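Side-chain contacts in cysteine hydrolase (Pseudomonas syringae pv. phaseolicola 1448A, PDB 3IRV), which probably acts as a hydrolase of the isochorismatase-like cysteine hydrolase family and pairs with a second copy of itself in the crystal: residues P17-P20 with L21-A24; S123-N127 with T128-T132; T198-A201 with Y202-E206; T209-E212 with V213-I217. One frame throughout, in Å; residues are numbered along the deposited sequence.

Interaction 1 (P17-P20 with L21-A24); sequences PINP and LRTA
T23 turns its first torsion to -57°, which sets OG1 opposite its own carbonyl carbon and back toward the carbonyl of N19, while N19 holds CG anti to its backbone N (chi1 175°) and beside its carbonyl carbon, which brings OD1 to L21 N. These groups close a beta turn from N19 to R22, one 3-10-like turn that carries the chain into strand 23-28. T23 OG1 gives its proton to N19 O at 2.6 Å, and R22 N reaches the same N19 O at 2.9 Å. The two donors come from opposite faces of the carbonyl plane, each well out of it, so one oxygen is clasped from both sides. The amide adds a third tie, the weak Asx-turn bond from L21 N to N19 OD1 at 3.1 Å. P20 suits the corner because its ring fixes phi near the value the turn needs and because no N-H is called for there. N19 ND2 comes across the aliphatic part of R22 at a slant, 3.7 Å from R22 CG; the guanidinium beyond has its NE bonded to D138 O. Water 1 bridges the turn to the chain before it: it donates to P17 O and T23 OG1 and accepts from N19 N. I18 crosses T23 at about a right angle, I18 CD1 lying 3.9 Å from T23 CG2. Beyond the turn, I18 packs on I217 of helix 210-220 and on I143, P20 rests on A220, and backbone bonds of R22 with D140 and T141, and of A24 with T141 and I143, set strand 23-28 parallel to strand 141-147.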
loop_
_atom_site.group_PDB
_atom_site.type_symbol
_atom_site.label_atom_id
_atom_site.label_comp_id
_atom_site.label_asym_id
_atom_site.label_seq_id
_atom_site.Cartn_x
_atom_site.Cartn_y
_atom_site.Cartn_z
ATOM N N PRO A 17 -17.352 3.673 -14.756
ATOM C CA PRO A 17 -17.865 3.346 -16.087
ATOM C C PRO A 17 -16.708 3.075 -17.043
ATOM O O PRO A 17 -15.740 3.830 -17.067
ATOM C CB PRO A 17 -18.674 4.583 -16.475
ATOM C CG PRO A 17 -18.156 5.703 -15.632
ATOM C CD PRO A 17 -17.485 5.101 -14.409
ATOM N N ILE A 18 -16.786 1.981 -17.792
ATOM C CA ILE A 18 -15.696 1.548 -18.656
ATOM C C ILE A 18 -15.785 2.161 -20.064
ATOM O O ILE A 18 -16.758 1.954 -20.798
ATOM C CB ILE A 18 -15.628 -0.008 -18.721
ATOM C CG1 ILE A 18 -15.241 -0.593 -17.351
ATOM C CG2 ILE A 18 -14.678 -0.483 -19.795
ATOM C CD1 ILE A 18 -13.777 -0.904 -17.195
ATOM N N ASN A 19 -14.772 2.948 -20.409
ATOM C CA ASN A 19 -14.533 3.382 -21.778
ATOM C C ASN A 19 -13.350 2.568 -22.272
ATOM O O ASN A 19 -12.215 2.775 -21.806
ATOM C CB ASN A 19 -14.194 4.872 -21.790
ATOM C CG ASN A 19 -13.809 5.399 -23.167
ATOM O OD1 ASN A 19 -13.621 4.654 -24.145
ATOM N ND2 ASN A 19 -13.674 6.721 -23.243
ATOM N N PRO A 20 -13.588 1.621 -23.206
ATOM C CA PRO A 20 -12.496 0.724 -23.625
ATOM C C PRO A 20 -11.229 1.444 -24.117
ATOM O O PRO A 20 -10.119 0.972 -23.850
ATOM C CB PRO A 20 -13.129 -0.098 -24.753
ATOM C CG PRO A 20 -14.602 -0.030 -24.488
ATOM C CD PRO A 20 -14.843 1.336 -23.930
ATOM N N LEU A 21 -11.401 2.590 -24.795
ATOM C CA LEU A 21 -10.291 3.396 -25.307
ATOM C C LEU A 21 -9.396 3.954 -24.197
ATOM O O LEU A 21 -8.222 4.282 -24.426
ATOM C CB LEU A 21 -10.815 4.582 -26.134
ATOM C CG LEU A 21 -11.722 4.335 -27.340
ATOM C CD1 LEU A 21 -12.234 5.675 -27.890
ATOM C CD2 LEU A 21 -10.989 3.548 -28.412
ATOM N N ARG A 22 -9.970 4.076 -23.003
ATOM C CA ARG A 22 -9.253 4.692 -21.903
ATOM C C ARG A 22 -9.059 3.726 -20.727
ATOM O O ARG A 22 -8.864 4.164 -19.589
ATOM C CB ARG A 22 -9.971 5.968 -21.435
ATOM C CG ARG A 22 -10.066 7.063 -22.513
ATOM C CD ARG A 22 -10.439 8.408 -21.902
ATOM N NE ARG A 22 -9.335 8.935 -21.106
ATOM C CZ ARG A 22 -9.376 10.063 -20.397
ATOM N NH1 ARG A 22 -10.506 10.783 -20.361
ATOM N NH2 ARG A 22 -8.302 10.461 -19.725
ATOM N N THR A 23 -9.065 2.429 -21.038
ATOM C CA THR A 23 -8.949 1.366 -20.037
ATOM C C THR A 23 -7.784 0.432 -20.369
ATOM O O THR A 23 -7.499 0.183 -21.548
ATOM C CB THR A 23 -10.266 0.557 -19.993
ATOM O OG1 THR A 23 -11.337 1.464 -19.715
ATOM C CG2 THR A 23 -10.276 -0.518 -18.888
ATOM N N ALA A 24 -7.107 -0.081 -19.334
ATOM C CA ALA A 24 -6.142 -1.146 -19.541
ATOM C C ALA A 24 -6.328 -2.217 -18.480
ATOM O O ALA A 24 -6.730 -1.920 -17.362
ATOM C CB ALA A 24 -4.744 -0.625 -19.443
HETATM O O HOH W 1 -12.870 3.710 -18.512
#

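Interaction 2 (S123-N127 with T128-T132); sequences SGFHN and TDLDT. With PO4 (phosphate ion), chain C.
The hydroxyl of T128 is held from two directions: OG1 donates to G124 O at 2.6 Å and accepts from L130 N at 3.0 Å. The second bond is a capping bond that closes the turn leading into helix 130-136, and the first ties that turn to the loop before it. Threonine fits because a chi1 of 74° places OG1 between the backbone N and the carbonyl carbon, from where one oxygen can serve both partners. Upstream, F125 to T128 form a type II beta turn, closed by T128 N to F125 O at 3.3 Å. N127 takes the third position with positive phi, a conformation asparagine tolerates better than most residues. S123 fastens the start of the turn. Its OG accepts from F125 N and, more nearly straight, from H126 N at 2.9 Å, making an ST turn and an ST motif, while D159 on helix 149-162 also bonds the hydroxyl. The apolar side of the contact is a CH-pi pair in which CD2 of L130 sits over the middle of the F125 ring, 3.6 Å from its centroid and 8° from the normal. Y165 also meets this ring, and T156 touches the F125 side chain. H126 lies at the dimer interface, packing on H162 of the second subunit, where a phosphate ion, probably from the crystallisation liquor, is shared with H126 of the second subunit and R163 of both subunits. These basic groups suit an anion: H126 ND1 gives its N-H to PO4 O1 at 2.7 Å, with an angle of 165°, and the oxygen lies in the imidazole plane at its edge.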
loop_
_atom_site.group_PDB
_atom_site.type_symbol
_atom_site.label_atom_id
_atom_site.label_comp_id
_atom_site.label_asym_id
_atom_site.label_seq_id
_atom_site.Cartn_x
_atom_site.Cartn_y
_atom_site.Cartn_z
ATOM N N SER A 123 5.473 -2.462 -6.295
ATOM C CA SER A 123 4.633 -1.505 -7.003
ATOM C C SER A 123 4.771 -1.656 -8.502
ATOM O O SER A 123 5.899 -1.634 -9.024
ATOM C CB SER A 123 5.084 -0.095 -6.669
ATOM O OG SER A 123 4.333 0.845 -7.405
ATOM N N GLY A 124 3.637 -1.717 -9.207
ATOM C CA GLY A 124 3.700 -1.685 -10.680
ATOM C C GLY A 124 4.002 -0.312 -11.246
ATOM O O GLY A 124 4.323 -0.198 -12.443
ATOM N N PHE A 125 3.877 0.726 -10.402
ATOM C CA PHE A 125 4.055 2.135 -10.827
ATOM C C PHE A 125 5.391 2.754 -10.438
ATOM O O PHE A 125 5.956 3.530 -11.215
ATOM C CB PHE A 125 2.970 3.030 -10.226
ATOM C CG PHE A 125 1.680 2.984 -10.980
ATOM C CD1 PHE A 125 1.522 3.697 -12.164
ATOM C CD2 PHE A 125 0.628 2.181 -10.526
ATOM C CE1 PHE A 125 0.318 3.643 -12.876
ATOM C CE2 PHE A 125 -0.571 2.099 -11.236
ATOM C CZ PHE A 125 -0.748 2.843 -12.404
ATOM N N HIS A 126 5.873 2.474 -9.231
ATOM C CA HIS A 126 7.049 3.201 -8.738
ATOM C C HIS A 126 8.319 2.858 -9.526
ATOM O O HIS A 126 8.759 1.702 -9.541
ATOM C CB HIS A 126 7.284 2.969 -7.246
ATOM C CG HIS A 126 8.352 3.857 -6.678
ATOM N ND1 HIS A 126 8.130 5.185 -6.402
ATOM C CD2 HIS A 126 9.656 3.623 -6.379
ATOM C CE1 HIS A 126 9.244 5.731 -5.932
ATOM N NE2 HIS A 126 10.190 4.810 -5.926
ATOM N N ASN A 127 8.839 3.873 -10.232
ATOM C CA ASN A 127 10.089 3.758 -11.000
ATOM C C ASN A 127 9.956 2.769 -12.153
ATOM O O ASN A 127 10.939 2.118 -12.514
ATOM C CB ASN A 127 11.279 3.308 -10.128
ATOM C CG ASN A 127 11.716 4.355 -9.144
ATOM O OD1 ASN A 127 11.309 5.499 -9.233
ATOM N ND2 ASN A 127 12.562 3.953 -8.184
ATOM N N THR A 128 8.746 2.618 -12.702
ATOM C CA THR A 128 8.572 1.702 -13.829
ATOM C C THR A 128 8.056 2.422 -15.044
ATOM O O THR A 128 7.618 3.576 -14.964
ATOM C CB THR A 128 7.517 0.605 -13.571
ATOM O OG1 THR A 128 6.191 1.169 -13.636
ATOM C CG2 THR A 128 7.748 -0.086 -12.257
ATOM N N ASP A 129 8.049 1.706 -16.173
ATOM C CA ASP A 129 7.490 2.253 -17.427
ATOM C C ASP A 129 5.964 2.453 -17.419
ATOM O O ASP A 129 5.415 3.009 -18.355
ATOM C CB ASP A 129 7.796 1.285 -18.576
ATOM C CG ASP A 129 9.257 1.250 -18.977
ATOM O OD1 ASP A 129 10.096 2.001 -18.419
ATOM O OD2 ASP A 129 9.580 0.437 -19.891
ATOM N N LEU A 130 5.264 1.955 -16.386
ATOM C CA LEU A 130 3.805 1.809 -16.486
ATOM C C LEU A 130 3.078 3.137 -16.716
ATOM O O LEU A 130 2.199 3.209 -17.569
ATOM C CB LEU A 130 3.255 1.118 -15.231
ATOM C CG LEU A 130 1.755 0.847 -15.239
ATOM C CD1 LEU A 130 1.355 0.000 -16.448
ATOM C CD2 LEU A 130 1.333 0.174 -13.923
ATOM N N ASP A 131 3.463 4.193 -15.999
ATOM C CA ASP A 131 2.750 5.454 -16.145
ATOM C C ASP A 131 2.892 6.019 -17.559
ATOM O O ASP A 131 1.944 6.601 -18.096
ATOM C CB ASP A 131 3.224 6.462 -15.103
ATOM C CG ASP A 131 2.265 7.614 -14.941
ATOM O OD1 ASP A 131 1.076 7.379 -14.631
ATOM O OD2 ASP A 131 2.706 8.761 -15.148
ATOM N N THR A 132 4.065 5.823 -18.164
ATOM C CA THR A 132 4.275 6.288 -19.554
ATOM C C THR A 132 3.352 5.514 -20.504
ATOM O O THR A 132 2.632 6.113 -21.320
ATOM C CB THR A 132 5.738 6.116 -19.970
ATOM O OG1 THR A 132 6.577 6.948 -19.153
ATOM C CG2 THR A 132 5.944 6.437 -21.472
HETATM P P PO4 C . 4.877 6.454 -5.386
HETATM O O1 PO4 C . 5.639 6.092 -6.645
HETATM O O2 PO4 C . 3.419 6.073 -5.584
HETATM O O3 PO4 C . 5.457 5.679 -4.217
HETATM O O4 PO4 C . 4.960 7.933 -5.067
HETATM O O HOH W 2 5.309 4.364 -13.714
#

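Interaction 3 (T198-A201 with Y202-E206); sequences TTIA and YEFGE
The last turn of helix 189-204 widens into a pi-type turn here, and I200 O is the pivot of that change. The bond from F204 N to I200 O, 2.9 Å long, is the usual helical step. A second one, from G205 N to I200 O at 3.0 Å, starts one residue further on; the two donors arrive from opposite faces of the carbonyl plane. G205 then leaves helical geometry with positive phi, a place suited to glycine, and water 3 spans the exit by donating to A201 O and G205 O. F204 keeps CG beside its backbone N (chi1 -50°), which brings its ring back along the helix. F204 CE2 lies 3.6 Å from T199 CG2, the two side chains running alongside one another, while I200 CG1 comes in the ring plane at the edge, 4.0 Å from F204 CD2. T199 OG1 bonds back to I195 O, while CG2, anti to the backbone N, is the branch that meets the ring. E203 is buried, yet its carboxylate is satisfied by Y88 and Y179 of the second subunit. I200 and F204 both rest on I157 of helix 149-162, I200 also meets A169 of strand 166-170, and E206 joins that strand through backbone bonds as strand 206-208 begins.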
loop_
_atom_site.group_PDB
_atom_site.type_symbol
_atom_site.label_atom_id
_atom_site.label_comp_id
_atom_site.label_asym_id
_atom_site.label_seq_id
_atom_site.Cartn_x
_atom_site.Cartn_y
_atom_site.Cartn_z
ATOM N N THR A 198 -11.914 -5.587 1.130
ATOM C CA THR A 198 -12.734 -4.641 1.905
ATOM C C THR A 198 -12.027 -3.260 1.930
ATOM O O THR A 198 -12.641 -2.202 1.673
ATOM C CB THR A 198 -12.967 -5.195 3.329
ATOM O OG1 THR A 198 -13.752 -6.404 3.236
ATOM C CG2 THR A 198 -13.744 -4.170 4.193
ATOM N N THR A 199 -10.727 -3.282 2.197
ATOM C CA THR A 199 -9.932 -2.054 2.211
ATOM C C THR A 199 -9.950 -1.357 0.854
ATOM O O THR A 199 -10.177 -0.146 0.746
ATOM C CB THR A 199 -8.489 -2.377 2.618
ATOM O OG1 THR A 199 -8.504 -2.884 3.957
ATOM C CG2 THR A 199 -7.589 -1.122 2.579
ATOM N N ILE A 200 -9.742 -2.134 -0.205
ATOM C CA ILE A 200 -9.812 -1.536 -1.554
ATOM C C ILE A 200 -11.179 -0.894 -1.822
ATOM O O ILE A 200 -11.253 0.237 -2.325
ATOM C CB ILE A 200 -9.464 -2.550 -2.647
ATOM C CG1 ILE A 200 -8.031 -3.054 -2.459
ATOM C CG2 ILE A 200 -9.722 -1.949 -4.055
ATOM C CD1 ILE A 200 -7.811 -4.426 -3.161
ATOM N N ALA A 201 -12.267 -1.607 -1.480
ATOM C CA ALA A 201 -13.606 -1.070 -1.741
ATOM C C ALA A 201 -13.927 0.195 -0.901
ATOM O O ALA A 201 -14.724 1.039 -1.313
ATOM C CB ALA A 201 -14.636 -2.151 -1.475
ATOM N N TYR A 202 -13.305 0.311 0.271
ATOM C CA TYR A 202 -13.597 1.452 1.146
ATOM C C TYR A 202 -12.659 2.623 0.857
ATOM O O TYR A 202 -13.030 3.785 1.037
ATOM C CB TYR A 202 -13.459 1.032 2.612
ATOM C CG TYR A 202 -14.219 1.906 3.588
ATOM C CD1 TYR A 202 -15.539 1.597 3.945
ATOM C CD2 TYR A 202 -13.612 3.029 4.174
ATOM C CE1 TYR A 202 -16.240 2.402 4.865
ATOM C CE2 TYR A 202 -14.299 3.830 5.088
ATOM C CZ TYR A 202 -15.610 3.511 5.417
ATOM O OH TYR A 202 -16.270 4.324 6.317
ATOM N N GLU A 203 -11.426 2.315 0.439
ATOM C CA GLU A 203 -10.374 3.345 0.406
ATOM C C GLU A 203 -9.811 3.679 -0.982
ATOM O O GLU A 203 -9.318 4.808 -1.184
ATOM C CB GLU A 203 -9.161 2.921 1.251
ATOM C CG GLU A 203 -9.431 2.386 2.647
ATOM C CD GLU A 203 -9.940 3.427 3.631
ATOM O OE1 GLU A 203 -10.117 4.617 3.268
ATOM O OE2 GLU A 203 -10.195 3.032 4.792
ATOM N N PHE A 204 -9.773 2.706 -1.899
ATOM C CA PHE A 204 -8.927 2.889 -3.099
ATOM C C PHE A 204 -9.630 2.849 -4.448
ATOM O O PHE A 204 -9.088 3.387 -5.411
ATOM C CB PHE A 204 -7.775 1.860 -3.166
ATOM C CG PHE A 204 -6.954 1.749 -1.894
ATOM C CD1 PHE A 204 -6.498 2.891 -1.225
ATOM C CD2 PHE A 204 -6.605 0.492 -1.388
ATOM C CE1 PHE A 204 -5.734 2.791 -0.068
ATOM C CE2 PHE A 204 -5.855 0.378 -0.225
ATOM C CZ PHE A 204 -5.434 1.530 0.444
ATOM N N GLY A 205 -10.777 2.185 -4.556
ATOM C CA GLY A 205 -11.455 2.147 -5.864
ATOM C C GLY A 205 -12.623 1.169 -5.863
ATOM O O GLY A 205 -13.329 1.058 -4.855
ATOM N N GLU A 206 -12.810 0.489 -6.991
ATOM C CA GLU A 206 -13.939 -0.431 -7.154
ATOM C C GLU A 206 -13.469 -1.869 -6.942
ATOM O O GLU A 206 -12.376 -2.229 -7.367
ATOM C CB GLU A 206 -14.510 -0.345 -8.572
ATOM C CG GLU A 206 -15.604 -1.388 -8.813
ATOM C CD GLU A 206 -16.335 -1.265 -10.127
ATOM O OE1 GLU A 206 -15.944 -0.449 -11.009
ATOM O OE2 GLU A 206 -17.347 -2.003 -10.258
HETATM O O HOH W 3 -15.775 0.836 -3.761
#

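Interaction 4 (T209-E212 with V213-I217); sequences TTAE and VIRRI
T209 is the N-cap of helix 210-220, and regular bonds follow it, V213 N to T209 O at 3.0 Å and R216 N to E212 O at 3.0 Å among them. Threonine suits the cap because its OG1 accepts from E212 N at 3.1 Å, satisfying an amide of the first turn. E212 is the hub of the side-chain contact. With CG anti to the backbone N (chi1 160°) and a bend at the next bond, its carboxylate lies between two arginines further along the helix. E212 OE1 forms a salt bridge with R215 NH1 at 2.8 Å; E212 OE2 forms another with R216 NE at 3.1 Å, met on the anti side, 30° out of the carboxylate plane. R215 folds back so that a face of its guanidinium lies over A211 O and E212 CA. Water 4 links E212 OE2 to R216 NH1, and R216 NH1 also bridges to E206. Both E212 and R216 are modelled in two conformers, so this network describes one state. On the apolar side, T210 CG2 meets I214 CD1 at 3.8 Å; I214 packs on helix 50-62, and V213 on that helix and on strands 141-147 and 166-170. E212 in the first turn probably interacts favourably with the helix dipole. An N-cap joined by i to i+3 and i to i+4 salt bridges is a common way of stabilising the first turns of a helix, here one that flanks the parallel sheet.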
loop_
_atom_site.group_PDB
_atom_site.type_symbol
_atom_site.label_atom_id
_atom_site.label_comp_id
_atom_site.label_asym_id
_atom_site.label_seq_id
_atom_site.Cartn_x
_atom_site.Cartn_y
_atom_site.Cartn_z
ATOM N N THR A 209 -16.421 -8.457 -9.908
ATOM C CA THR A 209 -15.974 -9.760 -10.421
ATOM C C THR A 209 -15.462 -9.663 -11.845
ATOM O O THR A 209 -15.828 -8.737 -12.610
ATOM C CB THR A 209 -17.103 -10.812 -10.412
ATOM O OG1 THR A 209 -18.158 -10.354 -11.261
ATOM C CG2 THR A 209 -17.622 -11.007 -8.992
ATOM N N THR A 210 -14.644 -10.647 -12.217
ATOM C CA THR A 210 -14.172 -10.750 -13.593
ATOM C C THR A 210 -15.335 -10.777 -14.585
ATOM O O THR A 210 -15.322 -10.037 -15.576
ATOM C CB THR A 210 -13.314 -12.011 -13.788
ATOM O OG1 THR A 210 -12.226 -11.964 -12.870
ATOM C CG2 THR A 210 -12.745 -12.078 -15.195
ATOM N N ALA A 211 -16.350 -11.590 -14.278
ATOM C CA ALA A 211 -17.516 -11.722 -15.179
ATOM C C ALA A 211 -18.212 -10.388 -15.391
ATOM O O ALA A 211 -18.554 -10.034 -16.517
ATOM C CB ALA A 211 -18.507 -12.764 -14.663
ATOM N N GLU A 212 -18.403 -9.629 -14.311
ATOM C CA GLU A 212 -19.074 -8.333 -14.476
ATOM C C GLU A 212 -18.225 -7.338 -15.237
ATOM O O GLU A 212 -18.752 -6.589 -16.064
ATOM C CB GLU A 212 -19.590 -7.713 -13.168
ATOM C CG GLU A 212 -19.857 -6.164 -13.225
ATOM C CD GLU A 212 -20.860 -5.661 -14.322
ATOM O OE1 GLU A 212 -21.588 -6.446 -14.993
ATOM O OE2 GLU A 212 -20.920 -4.424 -14.503
ATOM N N VAL A 213 -16.917 -7.320 -15.004
ATOM C CA VAL A 213 -16.095 -6.407 -15.792
ATOM C C VAL A 213 -16.049 -6.758 -17.296
ATOM O O VAL A 213 -16.054 -5.866 -18.148
ATOM C CB VAL A 213 -14.687 -6.212 -15.150
ATOM C CG1 VAL A 213 -13.641 -7.111 -15.758
ATOM C CG2 VAL A 213 -14.276 -4.733 -15.232
ATOM N N ILE A 214 -16.056 -8.051 -17.606
ATOM C CA ILE A 214 -16.129 -8.524 -18.994
ATOM C C ILE A 214 -17.432 -8.048 -19.648
ATOM O O ILE A 214 -17.417 -7.532 -20.768
ATOM C CB ILE A 214 -15.990 -10.063 -19.062
ATOM C CG1 ILE A 214 -14.536 -10.470 -18.745
ATOM C CG2 ILE A 214 -16.451 -10.616 -20.431
ATOM C CD1 ILE A 214 -14.315 -11.974 -18.611
ATOM N N ARG A 215 -18.545 -8.174 -18.932
ATOM C CA ARG A 215 -19.846 -7.717 -19.444
ATOM C C ARG A 215 -19.856 -6.229 -19.723
ATOM O O ARG A 215 -20.387 -5.765 -20.744
ATOM C CB ARG A 215 -20.940 -8.058 -18.444
ATOM C CG ARG A 215 -21.205 -9.536 -18.409
ATOM C CD ARG A 215 -22.510 -9.866 -17.751
ATOM N NE ARG A 215 -22.322 -10.768 -16.620
ATOM C CZ ARG A 215 -22.382 -10.368 -15.350
ATOM N NH1 ARG A 215 -22.653 -9.081 -15.053
ATOM N NH2 ARG A 215 -22.175 -11.260 -14.383
ATOM N N ARG A 216 -19.232 -5.489 -18.813
ATOM C CA ARG A 216 -19.144 -4.046 -18.900
ATOM C C ARG A 216 -18.273 -3.623 -20.083
ATOM O O ARG A 216 -18.579 -2.642 -20.771
ATOM C CB ARG A 216 -18.587 -3.498 -17.587
ATOM C CG ARG A 216 -19.169 -2.180 -17.193
ATOM C CD ARG A 216 -18.400 -1.606 -16.027
ATOM N NE ARG A 216 -18.823 -2.172 -14.753
ATOM C CZ ARG A 216 -18.183 -1.992 -13.602
ATOM N NH1 ARG A 216 -18.654 -2.552 -12.497
ATOM N NH2 ARG A 216 -17.070 -1.262 -13.557
ATOM N N ILE A 217 -17.200 -4.385 -20.329
ATOM C CA ILE A 217 -16.319 -4.150 -21.474
ATOM C C ILE A 217 -17.067 -4.442 -22.793
ATOM O O ILE A 217 -17.025 -3.642 -23.743
ATOM C CB ILE A 217 -15.036 -5.033 -21.391
ATOM C CG1 ILE A 217 -14.058 -4.470 -20.344
ATOM C CG2 ILE A 217 -14.340 -5.149 -22.747
ATOM C CD1 ILE A 217 -12.888 -5.417 -20.015
HETATM O O HOH W 4 -21.045 -3.708 -11.568
#

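Three of the four contacts manage a helix end: interaction 2 leads into helix 130-136, interaction 4 caps and opens helix 210-220, and interaction 3 closes helix 189-204. Interaction 1 instead starts a strand. Interaction 3 is the buried one, in contact with the second subunit, and joins backbone bonds and aromatic packing to the bonds of a buried carboxylate; the others are partly exposed, with hydroxyl and amide bonds prominent in 1 and 2 and ion pairs in 4. R216 is the common member that ties interaction 4 to both interaction 1, by packing of its aliphatic part on I18, and interaction 3, by charge. Interaction 2 stands apart, reaching the dimer interface independently.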